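Local atomic coordinates of phthiocerol synthesis polyketide synthase type I PpsC (Mycobacterium tuberculosis, PDB entry 7AHB), a protein that acts in phthiocerol synthesis as a type I polyketide synthase, its acyltransferase domain probably selecting the extender unit and loading it onto the acyl carrier protein. Residues 76-81 against 91-96; 82-87 against 152-157; 160-165 against 252-257. One frame throughout, in Å; residues are numbered along the deposited sequence.

Contact 1: residues 76-81 against 91-96; sequences AAIAEL and FSLRDV. With SCN (thiocyanate ion), chain M.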
loop_
_atom_site.group_PDB
_atom_site.type_symbol
_atom_site.label_atom_id
_atom_site.label_comp_id
_atom_site.label_asym_id
_atom_site.label_seq_id
_atom_site.Cartn_x
_atom_site.Cartn_y
_atom_site.Cartn_z
ATOM N N ALA A 76 -7.717 -1.748 20.414
ATOM C CA ALA A 76 -8.385 -0.458 20.547
ATOM C C ALA A 76 -8.659 0.148 19.179
ATOM O O ALA A 76 -9.753 0.658 18.923
ATOM C CB ALA A 76 -7.536 0.495 21.396
ATOM N N ALA A 77 -7.674 0.095 18.286
ATOM C CA ALA A 77 -7.853 0.648 16.946
ATOM C C ALA A 77 -8.978 -0.074 16.202
ATOM O O ALA A 77 -9.870 0.557 15.617
ATOM C CB ALA A 77 -6.533 0.566 16.165
ATOM N N ILE A 78 -8.955 -1.402 16.223
ATOM C CA ILE A 78 -10.022 -2.173 15.583
ATOM C C ILE A 78 -11.374 -1.790 16.175
ATOM O O ILE A 78 -12.341 -1.522 15.445
ATOM C CB ILE A 78 -9.756 -3.681 15.729
ATOM C CG1 ILE A 78 -8.501 -4.079 14.950
ATOM C CG2 ILE A 78 -10.981 -4.490 15.285
ATOM C CD1 ILE A 78 -8.556 -3.823 13.449
ATOM N N ALA A 79 -11.448 -1.744 17.511
ATOM C CA ALA A 79 -12.679 -1.328 18.184
ATOM C C ALA A 79 -13.129 0.062 17.749
ATOM O O ALA A 79 -14.326 0.289 17.520
ATOM C CB ALA A 79 -12.481 -1.367 19.697
ATOM N N GLU A 80 -12.178 1.006 17.611
ATOM C CA GLU A 80 -12.537 2.383 17.279
ATOM C C GLU A 80 -13.017 2.501 15.837
ATOM O O GLU A 80 -13.925 3.286 15.535
ATOM C CB GLU A 80 -11.339 3.303 17.536
ATOM C CG GLU A 80 -11.139 3.563 19.019
ATOM C CD GLU A 80 -9.661 3.818 19.416
ATOM O OE1 GLU A 80 -9.360 3.698 20.636
ATOM O OE2 GLU A 80 -8.806 4.147 18.551
ATOM N N LEU A 81 -12.440 1.710 14.933
ATOM C CA LEU A 81 -12.884 1.746 13.542
ATOM C C LEU A 81 -14.235 1.069 13.346
ATOM O O LEU A 81 -15.017 1.478 12.472
ATOM C CB LEU A 81 -11.859 1.062 12.640
ATOM C CG LEU A 81 -10.519 1.766 12.474
ATOM C CD1 LEU A 81 -9.506 0.797 11.929
ATOM C CD2 LEU A 81 -10.686 2.975 11.576
ATOM N N PHE A 91 -19.973 -4.281 6.862
ATOM C CA PHE A 91 -19.067 -5.401 7.093
ATOM C C PHE A 91 -18.343 -5.136 8.402
ATOM O O PHE A 91 -18.120 -3.983 8.777
ATOM C CB PHE A 91 -18.128 -5.590 5.858
ATOM C CG PHE A 91 -16.667 -5.366 6.125
ATOM C CD1 PHE A 91 -16.178 -4.108 6.474
ATOM C CD2 PHE A 91 -15.770 -6.409 5.991
ATOM C CE1 PHE A 91 -14.818 -3.911 6.715
ATOM C CE2 PHE A 91 -14.421 -6.220 6.214
ATOM C CZ PHE A 91 -13.941 -4.979 6.571
ATOM N N SER A 92 -18.059 -6.212 9.132
ATOM C CA SER A 92 -17.406 -6.120 10.432
ATOM C C SER A 92 -15.965 -6.604 10.317
ATOM O O SER A 92 -15.713 -7.795 10.151
ATOM C CB SER A 92 -18.171 -6.925 11.475
ATOM O OG SER A 92 -17.399 -7.054 12.647
ATOM N N LEU A 93 -15.012 -5.676 10.406
ATOM C CA LEU A 93 -13.615 -6.085 10.447
ATOM C C LEU A 93 -13.309 -6.855 11.722
ATOM O O LEU A 93 -12.539 -7.825 11.696
ATOM C CB LEU A 93 -12.702 -4.860 10.332
ATOM C CG LEU A 93 -11.210 -5.215 10.374
ATOM C CD1 LEU A 93 -10.848 -6.276 9.354
ATOM C CD2 LEU A 93 -10.340 -3.956 10.152
ATOM N N ARG A 94 -13.876 -6.414 12.854
ATOM C CA ARG A 94 -13.683 -7.126 14.113
ATOM C C ARG A 94 -14.065 -8.601 13.985
ATOM O O ARG A 94 -13.326 -9.487 14.434
ATOM C CB ARG A 94 -14.499 -6.437 15.214
ATOM C CG ARG A 94 -14.363 -7.030 16.585
ATOM C CD ARG A 94 -15.074 -6.178 17.677
ATOM N NE ARG A 94 -14.672 -6.628 19.009
ATOM C CZ ARG A 94 -15.230 -7.654 19.644
ATOM N NH1 ARG A 94 -14.801 -8.029 20.833
ATOM N NH2 ARG A 94 -16.206 -8.326 19.070
ATOM N N ASP A 95 -15.182 -8.883 13.324
ATOM C CA ASP A 95 -15.614 -10.269 13.176
ATOM C C ASP A 95 -14.743 -11.030 12.174
ATOM O O ASP A 95 -14.444 -12.214 12.380
ATOM C CB ASP A 95 -17.075 -10.308 12.745
ATOM C CG ASP A 95 -18.038 -10.003 13.897
ATOM O OD1 ASP A 95 -17.561 -9.880 15.052
ATOM O OD2 ASP A 95 -19.259 -9.903 13.642
ATOM N N VAL A 96 -14.304 -10.367 11.101
ATOM C CA VAL A 96 -13.375 -11.014 10.169
ATOM C C VAL A 96 -12.129 -11.480 10.916
ATOM O O VAL A 96 -11.677 -12.625 10.773
ATOM C CB VAL A 96 -12.987 -10.061 9.019
ATOM C CG1 VAL A 96 -11.730 -10.597 8.307
ATOM C CG2 VAL A 96 -14.121 -9.861 8.035
HETATM S S SCN M . -19.398 -5.302 15.145
HETATM C C SCN M . -18.601 -6.663 16.017
HETATM N N SCN M . -18.117 -7.541 16.558
#
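Ile78 meets Leu93 and Arg94 where helix 93-98 starts beside helix 72-89, the helix just before it in the acyltransferase domain. A short turn joins the two helices. CD1 of Ile78 lies 3.8 Å from CD2 of Leu93, and the two side chains run roughly perpendicular. Ala119 of helix 106-126 also packs on Ile78.

Arg94 can be followed outward from its helix. Its CB is 4.0 Å from CG2 of Ile78, so the root of the chain belongs to the apolar contact. With CG anti to the backbone N (chi1 -178°), the chain runs on extended to NE. CG and CD pass alongside a thiocyanate ion, with CD of Arg94 3.5 Å from the thiocyanate N. At the tip, Arg94 NH2 gives a hydrogen bond of 3.3 Å to the thiocyanate N, at 155°. The thiocyanate N lies at the edge of the Arg94 guanidinium, in its plane. The ion probably came from the crystallisation liquor.

Ser92 is the N-cap of helix 93-98. Its OG accepts from Asp95 N at 3.0 Å, so the hydroxyl takes up an N-H of the first turn.

Contact 2: residues 82-87 against 152-157; sequences EPEFVA and TPAQGL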
loop_
_atom_site.group_PDB
_atom_site.type_symbol
_atom_site.label_atom_id
_atom_site.label_comp_id
_atom_site.label_asym_id
_atom_site.label_seq_id
_atom_site.Cartn_x
_atom_site.Cartn_y
_atom_site.Cartn_z
ATOM N N GLU A 82 -14.530 0.051 14.159
ATOM C CA GLU A 82 -15.658 -0.830 13.866
ATOM C C GLU A 82 -16.967 -0.091 13.634
ATOM O O GLU A 82 -17.673 -0.434 12.666
ATOM C CB GLU A 82 -15.785 -1.868 14.993
ATOM C CG GLU A 82 -16.826 -2.926 14.806
ATOM C CD GLU A 82 -16.513 -3.870 13.655
ATOM O OE1 GLU A 82 -15.343 -3.980 13.245
ATOM O OE2 GLU A 82 -17.469 -4.501 13.173
ATOM N N PRO A 83 -17.346 0.918 14.427
ATOM C CA PRO A 83 -18.634 1.581 14.159
ATOM C C PRO A 83 -18.722 2.177 12.762
ATOM O O PRO A 83 -19.761 2.064 12.095
ATOM C CB PRO A 83 -18.721 2.666 15.254
ATOM C CG PRO A 83 -17.835 2.165 16.333
ATOM C CD PRO A 83 -16.689 1.455 15.630
ATOM N N GLU A 84 -17.667 2.849 12.306
ATOM C CA GLU A 84 -17.710 3.408 10.961
ATOM C C GLU A 84 -17.762 2.314 9.904
ATOM O O GLU A 84 -18.559 2.400 8.967
ATOM C CB GLU A 84 -16.520 4.339 10.748
ATOM C CG GLU A 84 -16.822 5.779 11.110
ATOM C CD GLU A 84 -17.924 6.387 10.228
ATOM O OE1 GLU A 84 -19.058 6.530 10.705
ATOM O OE2 GLU A 84 -17.662 6.681 9.049
ATOM N N PHE A 85 -16.972 1.250 10.066
ATOM C CA PHE A 85 -17.037 0.130 9.126
ATOM C C PHE A 85 -18.447 -0.430 9.014
ATOM O O PHE A 85 -18.961 -0.654 7.907
ATOM C CB PHE A 85 -16.106 -0.995 9.561
ATOM C CG PHE A 85 -14.718 -0.883 9.017
ATOM C CD1 PHE A 85 -14.488 -0.414 7.736
ATOM C CD2 PHE A 85 -13.643 -1.221 9.790
ATOM C CE1 PHE A 85 -13.217 -0.300 7.253
ATOM C CE2 PHE A 85 -12.371 -1.103 9.306
ATOM C CZ PHE A 85 -12.158 -0.656 8.043
ATOM N N VAL A 86 -19.071 -0.717 10.161
ATOM C CA VAL A 86 -20.416 -1.284 10.149
ATOM C C VAL A 86 -21.345 -0.398 9.326
ATOM O O VAL A 86 -22.095 -0.871 8.460
ATOM C CB VAL A 86 -20.920 -1.485 11.592
ATOM C CG1 VAL A 86 -22.420 -1.678 11.634
ATOM C CG2 VAL A 86 -20.206 -2.691 12.205
ATOM N N ALA A 87 -21.275 0.905 9.545
ATOM C CA ALA A 87 -22.180 1.829 8.874
ATOM C C ALA A 87 -21.673 2.308 7.514
ATOM O O ALA A 87 -22.489 2.698 6.675
ATOM C CB ALA A 87 -22.470 3.041 9.792
ATOM N N THR A 152 -8.922 12.079 8.036
ATOM C CA THR A 152 -9.307 11.357 9.239
ATOM C C THR A 152 -9.517 9.895 8.893
ATOM O O THR A 152 -9.680 9.565 7.718
ATOM C CB THR A 152 -10.593 11.920 9.805
ATOM O OG1 THR A 152 -11.646 11.641 8.878
ATOM C CG2 THR A 152 -10.458 13.431 10.055
ATOM N N PRO A 153 -9.475 8.994 9.892
ATOM C CA PRO A 153 -9.797 7.582 9.601
ATOM C C PRO A 153 -11.151 7.416 8.929
ATOM O O PRO A 153 -11.312 6.569 8.038
ATOM C CB PRO A 153 -9.746 6.916 10.990
ATOM C CG PRO A 153 -8.745 7.800 11.759
ATOM C CD PRO A 153 -9.009 9.191 11.284
ATOM N N ALA A 154 -12.154 8.177 9.367
ATOM C CA ALA A 154 -13.465 8.092 8.732
ATOM C C ALA A 154 -13.378 8.448 7.251
ATOM O O ALA A 154 -13.988 7.786 6.402
ATOM C CB ALA A 154 -14.455 9.012 9.445
ATOM N N GLN A 155 -12.615 9.484 6.921
ATOM C CA GLN A 155 -12.472 9.888 5.530
ATOM C C GLN A 155 -11.720 8.835 4.730
ATOM O O GLN A 155 -12.029 8.606 3.555
ATOM C CB GLN A 155 -11.747 11.233 5.446
ATOM C CG GLN A 155 -12.615 12.433 5.821
ATOM C CD GLN A 155 -11.851 13.730 5.818
ATOM O OE1 GLN A 155 -10.669 13.770 6.177
ATOM N NE2 GLN A 155 -12.529 14.815 5.442
ATOM N N GLY A 156 -10.728 8.191 5.347
ATOM C CA GLY A 156 -10.031 7.111 4.668
ATOM C C GLY A 156 -10.942 5.957 4.305
ATOM O O GLY A 156 -10.836 5.386 3.204
ATOM N N LEU A 157 -11.825 5.567 5.237
ATOM C CA LEU A 157 -12.797 4.530 4.918
ATOM C C LEU A 157 -13.703 4.976 3.774
ATOM O O LEU A 157 -14.013 4.195 2.863
ATOM C CB LEU A 157 -13.629 4.176 6.147
ATOM C CG LEU A 157 -12.925 3.812 7.432
ATOM C CD1 LEU A 157 -13.914 3.209 8.439
ATOM C CD2 LEU A 157 -11.770 2.922 7.213
#
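Glu84 and Phe85 of helix 72-89 close on Ala154 and Leu157 of helix 153-167. The short helical segments 82-87 and 153-157 run in broadly the same direction, with axes 10.3 Å apart and crossing at -28°.

Glu82 comes first along the segment and directs its CB away from Leu157 and its neighbours. Pro83 follows. Its ring nitrogen has no hydrogen to give to the preceding turn, and the helix is kinked here.

Glu84 points its CB toward the other helix. That atom is 3.7 Å from CD1 of Leu157. The chain then bends at chi2 (-63°), and OE2 of Glu84 comes to 4.0 Å from CB of Ala154. The polar partner of Glu84 OE2 is Gln88 NE2. The same NE2 donates to Ala154 O, so Gln88 bridges the two helices.

Phe85 brings the end of its ring closer than its root. CD1 of Leu157 lies over one face of the Phe85 ring, 4.0 Å from the centroid and 24° off the normal, which makes a CH-pi contact. CD2 of Leu157 reaches the ring at CE1 of Phe85, 3.5 Å away. The two branches of the leucine thus share one aromatic partner. Leu111 and Ile114 of helix 106-126 add to the apolar surroundings, on Phe85 and Leu157 respectively. Phe91 makes an edge-to-face stack with Phe85.

Helix 153-167 begins with a reciprocal pair of bonds. Gln155 N gives to Thr152 OG1 at 3.1 Å, and Thr152 N gives to Gln155 OE1 at 3.1 Å. The arrangement is a pair of helices of the acyltransferase domain crossing at a shallow angle, and the second helix opens with a capping box.

Contact 3: residues 160-165 against 252-257; sequences TAVRSR and RSELAD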
loop_
_atom_site.group_PDB
_atom_site.type_symbol
_atom_site.label_atom_id
_atom_site.label_comp_id
_atom_site.label_asym_id
_atom_site.label_seq_id
_atom_site.Cartn_x
_atom_site.Cartn_y
_atom_site.Cartn_z
ATOM N N THR A 160 -12.028 4.743 0.464
ATOM C CA THR A 160 -11.877 3.328 0.147
ATOM C C THR A 160 -13.202 2.709 -0.260
ATOM O O THR A 160 -13.259 1.973 -1.251
ATOM C CB THR A 160 -11.283 2.590 1.340
ATOM O OG1 THR A 160 -10.043 3.224 1.687
ATOM C CG2 THR A 160 -11.014 1.162 1.020
ATOM N N ALA A 161 -14.279 3.054 0.454
ATOM C CA ALA A 161 -15.601 2.506 0.161
ATOM C C ALA A 161 -16.089 2.921 -1.219
ATOM O O ALA A 161 -16.593 2.090 -1.987
ATOM C CB ALA A 161 -16.603 2.965 1.214
ATOM N N VAL A 162 -15.957 4.210 -1.543
ATOM C CA VAL A 162 -16.401 4.709 -2.841
ATOM C C VAL A 162 -15.591 4.060 -3.959
ATOM O O VAL A 162 -16.142 3.456 -4.880
ATOM C CB VAL A 162 -16.285 6.244 -2.894
ATOM C CG1 VAL A 162 -16.502 6.737 -4.317
ATOM C CG2 VAL A 162 -17.276 6.910 -1.934
ATOM N N ARG A 163 -14.263 4.190 -3.896
ATOM C CA ARG A 163 -13.415 3.682 -4.970
ATOM C C ARG A 163 -13.636 2.195 -5.178
ATOM O O ARG A 163 -13.787 1.738 -6.314
ATOM C CB ARG A 163 -11.939 3.948 -4.673
ATOM C CG ARG A 163 -10.995 3.418 -5.767
ATOM C CD ARG A 163 -9.541 3.429 -5.264
ATOM N NE ARG A 163 -9.420 2.647 -4.031
ATOM C CZ ARG A 163 -8.674 2.995 -2.990
ATOM N NH1 ARG A 163 -7.916 4.107 -3.016
ATOM N NH2 ARG A 163 -8.651 2.203 -1.941
ATOM N N SER A 164 -13.653 1.420 -4.083
ATOM C CA SER A 164 -13.784 -0.032 -4.212
ATOM C C SER A 164 -15.147 -0.431 -4.761
ATOM O O SER A 164 -15.250 -1.412 -5.507
ATOM C CB SER A 164 -13.520 -0.723 -2.873
ATOM O OG SER A 164 -14.496 -0.429 -1.916
ATOM N N ARG A 165 -16.203 0.304 -4.418
ATOM C CA ARG A 165 -17.508 0.003 -4.997
ATOM C C ARG A 165 -17.533 0.294 -6.492
ATOM O O ARG A 165 -18.188 -0.425 -7.261
ATOM C CB ARG A 165 -18.603 0.801 -4.300
ATOM C CG ARG A 165 -19.992 0.437 -4.791
ATOM C CD ARG A 165 -20.821 1.677 -5.120
ATOM N NE ARG A 165 -20.928 2.580 -3.979
ATOM C CZ ARG A 165 -20.455 3.824 -3.945
ATOM N NH1 ARG A 165 -19.828 4.337 -4.997
ATOM N NH2 ARG A 165 -20.599 4.553 -2.833
ATOM N N ARG A 252 -15.137 11.770 -8.538
ATOM C CA ARG A 252 -15.203 13.195 -8.223
ATOM C C ARG A 252 -16.586 13.594 -7.741
ATOM O O ARG A 252 -16.702 14.455 -6.864
ATOM C CB ARG A 252 -14.770 14.005 -9.447
ATOM C CG ARG A 252 -13.276 13.857 -9.680
ATOM C CD ARG A 252 -12.776 14.241 -11.040
ATOM N NE ARG A 252 -11.332 13.927 -11.091
ATOM C CZ ARG A 252 -10.648 13.574 -12.186
ATOM N NH1 ARG A 252 -11.270 13.478 -13.366
ATOM N NH2 ARG A 252 -9.341 13.311 -12.096
ATOM N N SER A 253 -17.630 12.927 -8.235
ATOM C CA SER A 253 -18.984 13.219 -7.775
ATOM C C SER A 253 -19.215 12.691 -6.366
ATOM O O SER A 253 -19.657 13.429 -5.476
ATOM C CB SER A 253 -20.000 12.610 -8.747
ATOM O OG SER A 253 -21.313 12.918 -8.370
ATOM N N GLU A 254 -18.924 11.411 -6.141
ATOM C CA GLU A 254 -19.265 10.808 -4.858
ATOM C C GLU A 254 -18.413 11.358 -3.720
ATOM O O GLU A 254 -18.862 11.391 -2.570
ATOM C CB GLU A 254 -19.099 9.292 -4.936
ATOM C CG GLU A 254 -19.936 8.647 -6.001
ATOM C CD GLU A 254 -21.042 7.847 -5.436
ATOM O OE1 GLU A 254 -21.996 8.459 -4.886
ATOM O OE2 GLU A 254 -20.976 6.591 -5.536
ATOM N N LEU A 255 -17.178 11.764 -4.012
ATOM C CA LEU A 255 -16.290 12.327 -3.005
ATOM C C LEU A 255 -16.266 13.852 -3.057
ATOM O O LEU A 255 -15.354 14.474 -2.501
ATOM C CB LEU A 255 -14.882 11.759 -3.177
ATOM C CG LEU A 255 -14.792 10.254 -2.998
ATOM C CD1 LEU A 255 -13.454 9.693 -3.478
ATOM C CD2 LEU A 255 -15.018 9.880 -1.552
ATOM N N ALA A 256 -17.255 14.462 -3.712
ATOM C CA ALA A 256 -17.276 15.914 -3.862
ATOM C C ALA A 256 -17.160 16.617 -2.516
ATOM O O ALA A 256 -16.509 17.658 -2.407
ATOM C CB ALA A 256 -18.566 16.353 -4.564
ATOM N N ASP A 257 -17.776 16.056 -1.482
ATOM C CA ASP A 257 -17.838 16.676 -0.167
ATOM C C ASP A 257 -16.624 16.364 0.687
ATOM O O ASP A 257 -16.543 16.868 1.812
ATOM C CB ASP A 257 -19.095 16.224 0.573
ATOM C CG ASP A 257 -20.363 16.732 -0.080
ATOM O OD1 ASP A 257 -20.310 17.764 -0.784
ATOM O OD2 ASP A 257 -21.410 16.088 0.116
#
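The last turn of helix 248-254 and the residue after it pack on the side of helix 153-167 in the acyltransferase domain. Val162 and Arg165 meet Glu254 and Leu255.

Val162 is buried and uses both of its methyl groups. CG1 of Val162 is anti to the backbone N (chi1 170°) and touches CB of Glu254 at 3.7 Å. CG2 of Val162 lies 3.8 Å from CD2 of Leu255. The valine and leucine side chains lie alongside each other, pointing opposite ways. Met251 of helix 248-254 also packs on Val162, and Ala287 of helix 287-295 on Leu255.

Beside this apolar patch, where the residues are partly exposed, Arg165 forms a salt bridge with Glu254. Arg165 NH1 stands 2.6 Å from Glu254 OE2. The arginine bends at chi2 and chi3 to bring its guanidinium there, and the glutamate bends at chi2. The guanidinium and carboxylate planes are 43° apart, so the two groups do not meet in the flat, side-by-side manner. Another arginine, Arg158, donates through NH2 to Glu254 O, and so binds a backbone oxygen at the helix end.

Within helix 153-167, Thr160 O accepts twice. Ser164 N and Ser164 OG approach it from opposite faces of its plane, and the OG bond is 2.8 Å.

Contacts 1 and 2 share helix 72-89 and their centres are 10 Å apart. Glu82 joins them directly. Its OE2 is 2.6 Å from Ser92 OG, and its OE1 is 2.9 Å from Arg94 N. Helix 153-167 packs on helix 72-89 in contact 2 and on helix 248-254 in contact 3, the contact centres being 13 Å apart. Contacts 1 and 3 do not touch; their nearest atoms are about 9 Å apart. A sodium ion lies about 3 Å from the side chain of Ala154. Gln155 NE2 bonds to Thr259 O, and Thr259 belongs to a sodium site with Gln261. A GxSxG pattern at Ser138, outside all three contacts, is consistent with a nucleophile elbow.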